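Local coordinates for protein beta-hexosaminidase LpqI (Mycobacterium tuberculosis H37Rv, PDB 6GFV) that cleaves terminal beta-1,4-linked N-acetylglucosamine from peptidoglycan fragments as a family 3 glycoside hydrolase in mycobacterial cell wall recycling, at residues Thr41-Gly46 / Lys303-Val308; Thr57-Ala62 / Leu126-Asp131; Asn248-Gly253 / Gly263-Asp268. One frame throughout, in Å; residues are numbered along the deposited sequence.

Contact 1 (Thr41-Gly46 / Lys303-Val308)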
loop_
_atom_site.group_PDB
_atom_site.type_symbol
_atom_site.label_atom_id
_atom_site.label_comp_id
_atom_site.label_asym_id
_atom_site.label_seq_id
_atom_site.Cartn_x
_atom_site.Cartn_y
_atom_site.Cartn_z
ATOM N N THR A 41 -3.223 16.364 13.605
ATOM C CA THR A 41 -4.041 17.367 14.277
ATOM C C THR A 41 -4.566 18.433 13.308
ATOM O O THR A 41 -5.725 18.841 13.390
ATOM C CB THR A 41 -3.250 18.050 15.432
ATOM O OG1 THR A 41 -3.041 17.106 16.486
ATOM C CG2 THR A 41 -4.010 19.239 16.007
ATOM N N ASN A 42 -3.719 18.863 12.378
ATOM C CA ASN A 42 -4.057 19.982 11.512
ATOM C C ASN A 42 -4.769 19.626 10.194
ATOM O O ASN A 42 -5.496 20.448 9.644
ATOM C CB ASN A 42 -2.796 20.773 11.202
ATOM C CG ASN A 42 -2.233 21.446 12.427
ATOM O OD1 ASN A 42 -2.972 21.770 13.351
ATOM N ND2 ASN A 42 -0.923 21.637 12.455
ATOM N N TYR A 43 -4.564 18.409 9.703
ATOM C CA TYR A 43 -5.076 18.043 8.381
ATOM C C TYR A 43 -5.865 16.740 8.361
ATOM O O TYR A 43 -6.473 16.403 7.343
ATOM C CB TYR A 43 -3.913 17.977 7.384
ATOM C CG TYR A 43 -3.203 19.304 7.257
ATOM C CD1 TYR A 43 -3.820 20.376 6.628
ATOM C CD2 TYR A 43 -1.927 19.492 7.775
ATOM C CE1 TYR A 43 -3.191 21.593 6.517
ATOM C CE2 TYR A 43 -1.285 20.715 7.667
ATOM C CZ TYR A 43 -1.925 21.763 7.044
ATOM O OH TYR A 43 -1.310 22.987 6.929
ATOM N N HIS A 44 -5.838 16.004 9.469
ATOM C CA HIS A 44 -6.677 14.819 9.665
ATOM C C HIS A 44 -6.447 13.704 8.639
ATOM O O HIS A 44 -7.396 13.069 8.189
ATOM C CB HIS A 44 -8.162 15.203 9.635
ATOM C CG HIS A 44 -8.505 16.385 10.487
ATOM N ND1 HIS A 44 -9.542 17.241 10.185
ATOM C CD2 HIS A 44 -7.950 16.851 11.632
ATOM C CE1 HIS A 44 -9.605 18.188 11.102
ATOM N NE2 HIS A 44 -8.650 17.975 11.991
ATOM N N VAL A 45 -5.193 13.466 8.286
ATOM C CA VAL A 45 -4.850 12.461 7.287
ATOM C C VAL A 45 -5.273 11.072 7.738
ATOM O O VAL A 45 -5.298 10.768 8.930
ATOM C CB VAL A 45 -3.334 12.451 6.976
ATOM C CG1 VAL A 45 -2.924 13.728 6.255
ATOM C CG2 VAL A 45 -2.510 12.264 8.254
ATOM N N GLY A 46 -5.628 10.241 6.768
ATOM C CA GLY A 46 -6.082 8.893 7.035
ATOM C C GLY A 46 -5.033 7.987 7.636
ATOM O O GLY A 46 -5.361 7.027 8.317
ATOM N N LYS A 303 5.002 17.768 4.022
ATOM C CA LYS A 303 4.907 19.193 3.696
ATOM C C LYS A 303 3.937 19.513 2.559
ATOM O O LYS A 303 3.423 20.617 2.485
ATOM C CB LYS A 303 6.293 19.762 3.361
ATOM C CG LYS A 303 6.875 19.283 2.051
ATOM C CD LYS A 303 8.283 19.809 1.847
ATOM C CE LYS A 303 8.871 19.263 0.565
ATOM N NZ LYS A 303 9.161 17.809 0.672
ATOM N N GLU A 304 3.663 18.536 1.700
ATOM C CA GLU A 304 2.827 18.772 0.528
ATOM C C GLU A 304 1.329 18.731 0.820
ATOM O O GLU A 304 0.532 19.102 -0.031
ATOM C CB GLU A 304 3.156 17.755 -0.564
ATOM C CG GLU A 304 4.581 17.823 -1.078
ATOM C CD GLU A 304 5.564 17.052 -0.220
ATOM O OE1 GLU A 304 5.177 16.590 0.867
ATOM O OE2 GLU A 304 6.729 16.908 -0.632
ATOM N N VAL A 305 0.955 18.318 2.029
ATOM C CA VAL A 305 -0.442 18.030 2.347
ATOM C C VAL A 305 -1.415 19.202 2.185
ATOM O O VAL A 305 -2.464 19.017 1.575
ATOM C CB VAL A 305 -0.583 17.451 3.773
ATOM C CG1 VAL A 305 -2.032 17.435 4.212
ATOM C CG2 VAL A 305 -0.013 16.045 3.826
ATOM N N PRO A 306 -1.093 20.402 2.714
ATOM C CA PRO A 306 -2.025 21.519 2.478
ATOM C C PRO A 306 -2.265 21.839 0.995
ATOM O O PRO A 306 -3.391 22.105 0.623
ATOM C CB PRO A 306 -1.341 22.705 3.175
ATOM C CG PRO A 306 0.085 22.284 3.361
ATOM C CD PRO A 306 0.018 20.813 3.592
ATOM N N ALA A 307 -1.225 21.795 0.172
ATOM C CA ALA A 307 -1.370 22.052 -1.259
ATOM C C ALA A 307 -2.190 20.962 -1.956
ATOM O O ALA A 307 -3.015 21.255 -2.816
ATOM C CB ALA A 307 -0.015 22.180 -1.910
ATOM N N VAL A 308 -1.945 19.714 -1.577
ATOM C CA VAL A 308 -2.597 18.561 -2.181
ATOM C C VAL A 308 -4.102 18.616 -1.949
ATOM O O VAL A 308 -4.879 18.404 -2.877
ATOM C CB VAL A 308 -2.015 17.238 -1.633
ATOM C CG1 VAL A 308 -2.885 16.047 -2.011
ATOM C CG2 VAL A 308 -0.604 17.041 -2.133
#

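Contact 2 (Thr57-Ala62 / Leu126-Asp131)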
loop_
_atom_site.group_PDB
_atom_site.type_symbol
_atom_site.label_atom_id
_atom_site.label_comp_id
_atom_site.label_asym_id
_atom_site.label_seq_id
_atom_site.Cartn_x
_atom_site.Cartn_y
_atom_site.Cartn_z
ATOM N N THR A 57 11.864 6.506 17.789
ATOM C CA THR A 57 11.431 6.789 19.163
ATOM C C THR A 57 9.974 7.206 19.189
ATOM O O THR A 57 9.401 7.331 20.255
ATOM C CB THR A 57 12.252 7.900 19.878
ATOM O OG1 THR A 57 12.174 9.128 19.152
ATOM C CG2 THR A 57 13.710 7.490 20.063
ATOM N N ILE A 58 9.377 7.405 18.018
ATOM C CA ILE A 58 7.940 7.652 17.923
ATOM C C ILE A 58 7.150 6.523 18.588
ATOM O O ILE A 58 6.048 6.757 19.071
ATOM C CB ILE A 58 7.468 7.833 16.424
ATOM C CG1 ILE A 58 6.043 8.382 16.348
ATOM C CG2 ILE A 58 7.575 6.540 15.635
ATOM C CD1 ILE A 58 5.572 8.750 14.926
ATOM N N PHE A 59 7.720 5.317 18.651
ATOM C CA PHE A 59 7.015 4.181 19.244
ATOM C C PHE A 59 7.028 4.198 20.781
ATOM O O PHE A 59 6.325 3.423 21.417
ATOM C CB PHE A 59 7.592 2.854 18.728
ATOM C CG PHE A 59 7.262 2.564 17.267
ATOM C CD1 PHE A 59 5.944 2.471 16.843
ATOM C CD2 PHE A 59 8.266 2.388 16.339
ATOM C CE1 PHE A 59 5.632 2.216 15.517
ATOM C CE2 PHE A 59 7.968 2.134 15.013
ATOM C CZ PHE A 59 6.647 2.048 14.599
ATOM N N ASP A 60 7.807 5.100 21.373
ATOM C CA ASP A 60 8.027 5.071 22.819
ATOM C C ASP A 60 6.963 5.803 23.666
ATOM O O ASP A 60 7.206 6.164 24.821
ATOM C CB ASP A 60 9.419 5.645 23.129
ATOM C CG ASP A 60 10.546 4.846 22.484
ATOM O OD1 ASP A 60 10.378 3.631 22.267
ATOM O OD2 ASP A 60 11.613 5.432 22.214
ATOM N N GLY A 61 5.775 5.996 23.118
ATOM C CA GLY A 61 4.715 6.629 23.872
ATOM C C GLY A 61 4.000 7.682 23.069
ATOM O O GLY A 61 2.817 7.920 23.284
ATOM N N ALA A 62 4.711 8.306 22.137
ATOM C CA ALA A 62 4.120 9.332 21.288
ATOM C C ALA A 62 2.970 8.797 20.438
ATOM O O ALA A 62 1.945 9.450 20.289
ATOM C CB ALA A 62 5.168 9.943 20.381
ATOM N N LEU A 126 3.617 -2.743 18.634
ATOM C CA LEU A 126 4.193 -1.411 18.475
ATOM C C LEU A 126 3.174 -0.386 17.997
ATOM O O LEU A 126 3.338 0.800 18.243
ATOM C CB LEU A 126 5.375 -1.437 17.508
ATOM C CG LEU A 126 6.635 -2.188 17.942
ATOM C CD1 LEU A 126 7.588 -2.351 16.780
ATOM C CD2 LEU A 126 7.309 -1.478 19.099
ATOM N N GLY A 127 2.120 -0.845 17.322
ATOM C CA GLY A 127 1.120 0.058 16.785
ATOM C C GLY A 127 0.928 -0.004 15.266
ATOM O O GLY A 127 0.132 0.752 14.716
ATOM N N ILE A 128 1.672 -0.880 14.595
ATOM C CA ILE A 128 1.564 -1.076 13.147
ATOM C C ILE A 128 0.204 -1.690 12.801
ATOM O O ILE A 128 -0.197 -2.671 13.419
ATOM C CB ILE A 128 2.678 -2.007 12.602
ATOM C CG1 ILE A 128 4.064 -1.404 12.826
ATOM C CG2 ILE A 128 2.480 -2.304 11.099
ATOM C CD1 ILE A 128 4.208 0.018 12.285
ATOM N N THR A 129 -0.486 -1.124 11.812
ATOM C CA THR A 129 -1.718 -1.738 11.297
ATOM C C THR A 129 -1.591 -2.294 9.870
ATOM O O THR A 129 -2.380 -3.158 9.474
ATOM C CB THR A 129 -2.906 -0.754 11.311
ATOM O OG1 THR A 129 -2.680 0.316 10.385
ATOM C CG2 THR A 129 -3.150 -0.193 12.729
ATOM N N ILE A 130 -0.609 -1.797 9.114
ATOM C CA ILE A 130 -0.424 -2.153 7.695
ATOM C C ILE A 130 1.043 -2.393 7.377
ATOM O O ILE A 130 1.894 -1.569 7.721
ATOM C CB ILE A 130 -0.941 -1.040 6.726
ATOM C CG1 ILE A 130 -2.455 -0.829 6.853
ATOM C CG2 ILE A 130 -0.578 -1.373 5.280
ATOM C CD1 ILE A 130 -2.925 0.488 6.263
ATOM N N ASP A 131 1.331 -3.515 6.724
ATOM C CA ASP A 131 2.682 -3.840 6.245
ATOM C C ASP A 131 2.645 -3.984 4.726
ATOM O O ASP A 131 1.901 -4.808 4.201
ATOM C CB ASP A 131 3.202 -5.140 6.874
ATOM C CG ASP A 131 4.657 -5.483 6.467
ATOM O OD1 ASP A 131 5.349 -4.660 5.855
ATOM O OD2 ASP A 131 5.114 -6.584 6.803
#

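Contact 3 (Asn248-Gly253 / Gly263-Asp268)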
loop_
_atom_site.group_PDB
_atom_site.type_symbol
_atom_site.label_atom_id
_atom_site.label_comp_id
_atom_site.label_asym_id
_atom_site.label_seq_id
_atom_site.Cartn_x
_atom_site.Cartn_y
_atom_site.Cartn_z
ATOM N N ASN A 248 -8.798 -0.825 -13.279
ATOM C CA ASN A 248 -10.026 -1.525 -13.719
ATOM C C ASN A 248 -9.818 -3.027 -13.988
ATOM O O ASN A 248 -10.694 -3.817 -13.694
ATOM C CB ASN A 248 -10.623 -0.838 -14.963
ATOM C CG ASN A 248 -11.513 0.347 -14.604
ATOM O OD1 ASN A 248 -11.740 0.624 -13.443
ATOM N ND2 ASN A 248 -12.000 1.051 -15.601
ATOM N N LEU A 249 -8.668 -3.426 -14.532
ATOM C CA LEU A 249 -8.355 -4.852 -14.686
ATOM C C LEU A 249 -8.340 -5.587 -13.344
ATOM O O LEU A 249 -8.858 -6.701 -13.218
ATOM C CB LEU A 249 -7.005 -5.048 -15.371
ATOM C CG LEU A 249 -6.528 -6.497 -15.584
ATOM C CD1 LEU A 249 -7.509 -7.283 -16.457
ATOM C CD2 LEU A 249 -5.118 -6.538 -16.187
ATOM N N LEU A 250 -7.722 -4.954 -12.355
ATOM C CA LEU A 250 -7.682 -5.479 -10.996
ATOM C C LEU A 250 -9.089 -5.595 -10.422
ATOM O O LEU A 250 -9.439 -6.627 -9.850
ATOM C CB LEU A 250 -6.805 -4.599 -10.101
ATOM C CG LEU A 250 -6.748 -4.968 -8.606
ATOM C CD1 LEU A 250 -6.292 -6.408 -8.360
ATOM C CD2 LEU A 250 -5.873 -4.002 -7.848
ATOM N N ARG A 251 -9.889 -4.543 -10.590
ATOM C CA ARG A 251 -11.271 -4.537 -10.102
ATOM C C ARG A 251 -12.145 -5.644 -10.729
ATOM O O ARG A 251 -12.932 -6.266 -10.031
ATOM C CB ARG A 251 -11.939 -3.174 -10.360
ATOM C CG ARG A 251 -11.373 -1.989 -9.577
ATOM C CD ARG A 251 -11.355 -2.244 -8.079
ATOM N NE ARG A 251 -10.932 -1.052 -7.338
ATOM C CZ ARG A 251 -10.631 -1.027 -6.046
ATOM N NH1 ARG A 251 -10.691 -2.142 -5.328
ATOM N NH2 ARG A 251 -10.263 0.115 -5.476
ATOM N N THR A 252 -12.013 -5.883 -12.035
ATOM C CA THR A 252 -12.885 -6.852 -12.723
ATOM C C THR A 252 -12.365 -8.286 -12.684
ATOM O O THR A 252 -13.145 -9.228 -12.597
ATOM C CB THR A 252 -13.110 -6.454 -14.200
ATOM O OG1 THR A 252 -11.848 -6.316 -14.857
ATOM C CG2 THR A 252 -13.870 -5.162 -14.288
ATOM N N GLY A 253 -11.049 -8.452 -12.760
ATOM C CA GLY A 253 -10.418 -9.759 -12.658
ATOM C C GLY A 253 -10.491 -10.650 -13.899
ATOM O O GLY A 253 -9.518 -11.306 -14.246
ATOM N N GLY A 263 -11.231 -4.863 -2.410
ATOM C CA GLY A 263 -10.436 -4.418 -1.281
ATOM C C GLY A 263 -9.704 -3.109 -1.537
ATOM O O GLY A 263 -9.887 -2.506 -2.591
ATOM N N PRO A 264 -8.875 -2.654 -0.565
ATOM C CA PRO A 264 -8.147 -1.382 -0.681
ATOM C C PRO A 264 -6.962 -1.449 -1.662
ATOM O O PRO A 264 -6.153 -2.371 -1.602
ATOM C CB PRO A 264 -7.656 -1.128 0.760
ATOM C CG PRO A 264 -7.421 -2.519 1.290
ATOM C CD PRO A 264 -8.495 -3.390 0.659
ATOM N N VAL A 265 -6.878 -0.457 -2.541
ATOM C CA VAL A 265 -5.812 -0.333 -3.528
ATOM C C VAL A 265 -4.897 0.872 -3.235
ATOM O O VAL A 265 -5.374 1.997 -3.094
ATOM C CB VAL A 265 -6.379 -0.183 -4.963
ATOM C CG1 VAL A 265 -5.259 0.046 -5.943
ATOM C CG2 VAL A 265 -7.179 -1.411 -5.352
ATOM N N PHE A 266 -3.591 0.620 -3.165
ATOM C CA PHE A 266 -2.594 1.644 -2.834
ATOM C C PHE A 266 -1.717 2.008 -4.028
ATOM O O PHE A 266 -1.235 1.120 -4.710
ATOM C CB PHE A 266 -1.642 1.162 -1.726
ATOM C CG PHE A 266 -2.302 0.790 -0.429
ATOM C CD1 PHE A 266 -3.038 -0.370 -0.309
ATOM C CD2 PHE A 266 -2.090 1.555 0.705
ATOM C CE1 PHE A 266 -3.605 -0.729 0.909
ATOM C CE2 PHE A 266 -2.656 1.198 1.921
ATOM C CZ PHE A 266 -3.412 0.063 2.019
ATOM N N SER A 267 -1.444 3.291 -4.240
ATOM C CA SER A 267 -0.341 3.667 -5.119
ATOM C C SER A 267 0.988 3.329 -4.454
ATOM O O SER A 267 1.081 3.272 -3.224
ATOM C CB SER A 267 -0.380 5.158 -5.484
ATOM O OG SER A 267 0.125 5.992 -4.449
ATOM N N ASP A 268 2.017 3.094 -5.270
ATOM C CA ASP A 268 3.399 3.122 -4.779
ATOM C C ASP A 268 3.761 4.581 -4.463
ATOM O O ASP A 268 3.004 5.492 -4.791
ATOM C CB ASP A 268 4.361 2.499 -5.806
ATOM C CG ASP A 268 5.708 2.086 -5.199
ATOM O OD1 ASP A 268 6.002 2.467 -4.046
ATOM O OD2 ASP A 268 6.478 1.384 -5.886
#

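Contact 1 (Thr41-Gly46 / Lys303-Val308)
Tyr43 lies against Val305 and Pro306 of helix 305-317, and the contact is van der Waals packing, mostly between carbons. Val305 contributes one methyl: its CG1 sits 3.7 Å from Tyr43 CB and nearly as close to Tyr43 CG, approaching the root of the ring obliquely. Further out, Pro306 takes over. Its CD stands 4.1 Å above the Tyr43 ring plane, displaced toward the rim, while Pro306 CB lies 3.8 Å from Tyr43 OH, so the pyrrolidine ring covers the phenol end. The opposite face of the aromatic ring carries CB of Asn42, its own neighbour in sequence, and the ring is thus held between the two. Val45 adds a looser touch, with its CG1 4.3 Å from CG1 of Val305.

The torsions explain which groups meet. Val305 projects CG1 anti to its backbone N (chi1 168°), and this single methyl serves both Tyr43 and Val45. His44 leaves the helix with positive phi, and the CB atoms of Tyr43 and Val45, its neighbours in sequence, both point toward segment 303-308. Val39, one turn back in helix 33-43, touches both Val45 and Val305, and Trp299 packs on Val305 from strand 297-299. Here the C-terminal end of helix 33-43 meets the N-terminal part of helix 305-317, packing between outer helices of the TIM-barrel-like domain of family 3 glycoside hydrolases.

Contact 2 (Thr57-Ala62 / Leu126-Asp131)
Phe59 reaches from the loop before helix 62-69 to the end of helix 109-126, where it meets Leu126 and Ile128. Its CB leads toward that segment; chi1 of -71° sets CG anti to the carbonyl carbon, and the CD1 side of the ring comes to Leu126. CD1 is the first ring atom to touch: it lies 3.4 Å from the backbone O of Leu126 and 4.0 Å from Leu126 CB, which sits over one face of the ring. The Phe59 and Leu126 side chains cross at about a right angle. CE1 follows between the two partners, 3.8 Å from Leu126 O and 4.2 Å from Ile128 CD1. At the far end, of segment 126-131, CZ meets Ile128 CD1, at 3.9 Å and obliquely. Ile58 CG2 lies 4.2 Å above the Phe59 ring plane, over its centre, so the preceding residue also packs on the phenyl group.

The close approach of Ile128 depends on its outer carbon, since the side chain does not start out directly toward Phe59; CD1 closes the distance. Between the two aliphatic partners, Gly127 has positive phi and is the C' residue of a Schellman motif, with Ile128 N bonded to Met123 O and Gly127 N to Arg124 O. The chain therefore turns out of helix 109-126 just where Phe59 packs. Leu89 and Leu92 from a nearby loop extend the apolar cluster, and Ile128 continues it onto Val77 and Val79 of strand 76-83, two residues before strand 130-131, which pairs in parallel with strand 76-83.

Contact 3 (Asn248-Gly253 / Gly263-Asp268)
A partly buried contact, one hydrogen bond plus packing, joins Leu250 and Arg251 of helix 244-252 to Gly263 and Val265 at strand 265-267, within the beta-alpha-beta unit that starts at strand 223-230. The strand leads to Asp268, the probable nucleophile as in relatives, which itself takes no part. Arg251 NH1 donates to Gly263 O over 2.9 Å with an N-H...O angle of 166°; the acceptor lies almost in the guanidinium plane, and the donor lies in the carbonyl plane. Val265 CG2 stands 3.2 Å above the Arg251 guanidinium plane, offset toward the rim, and approaches NH2 to 3.4 Å. A bend at chi2 (-54°) brings the end of Arg251 nearer to the strand than its CB direction alone suggests. The same Val265 CG2 meets Leu250 CD2 tip to tip at 3.8 Å, so one methyl is shared by a leucine and an arginine.

Arg251 NH1 also bonds Phe261 O, and NH2 forms a salt bridge with Asp295, whose carboxylate accepts from Val265 N too. Held by carbonyls at NH1 and a carboxylate at NH2, the guanidinium is fixed in rotation, and the salt bridge to Asp295 probably offsets the charge of Arg251, near which Arg332 also lies.

How the contacts relate
The three contacts occupy different parts of one barrel-type domain. Contact 1 spans the longest separation, 257 residues, pairing a helix from early in the chain with one from late in it; the chain between its segments contains both other contacts. The centres of contacts 1 and 2 are about 20 Å apart and those of contacts 1 and 3 about 24 Å, without touching. Contacts 2 and 3 have centres about 27 Å apart, yet both reach the same sheet, and their side chains touch, Ile130 CD1 lying 4.3 Å from Phe266 CZ. Segment 263-268 ends at Asp268, the probable nucleophile, while the Phe59 side chain of contact 2 is about 7 Å from that of Arg88, a probable substrate-binding residue. Contact 1 lies away from these sites.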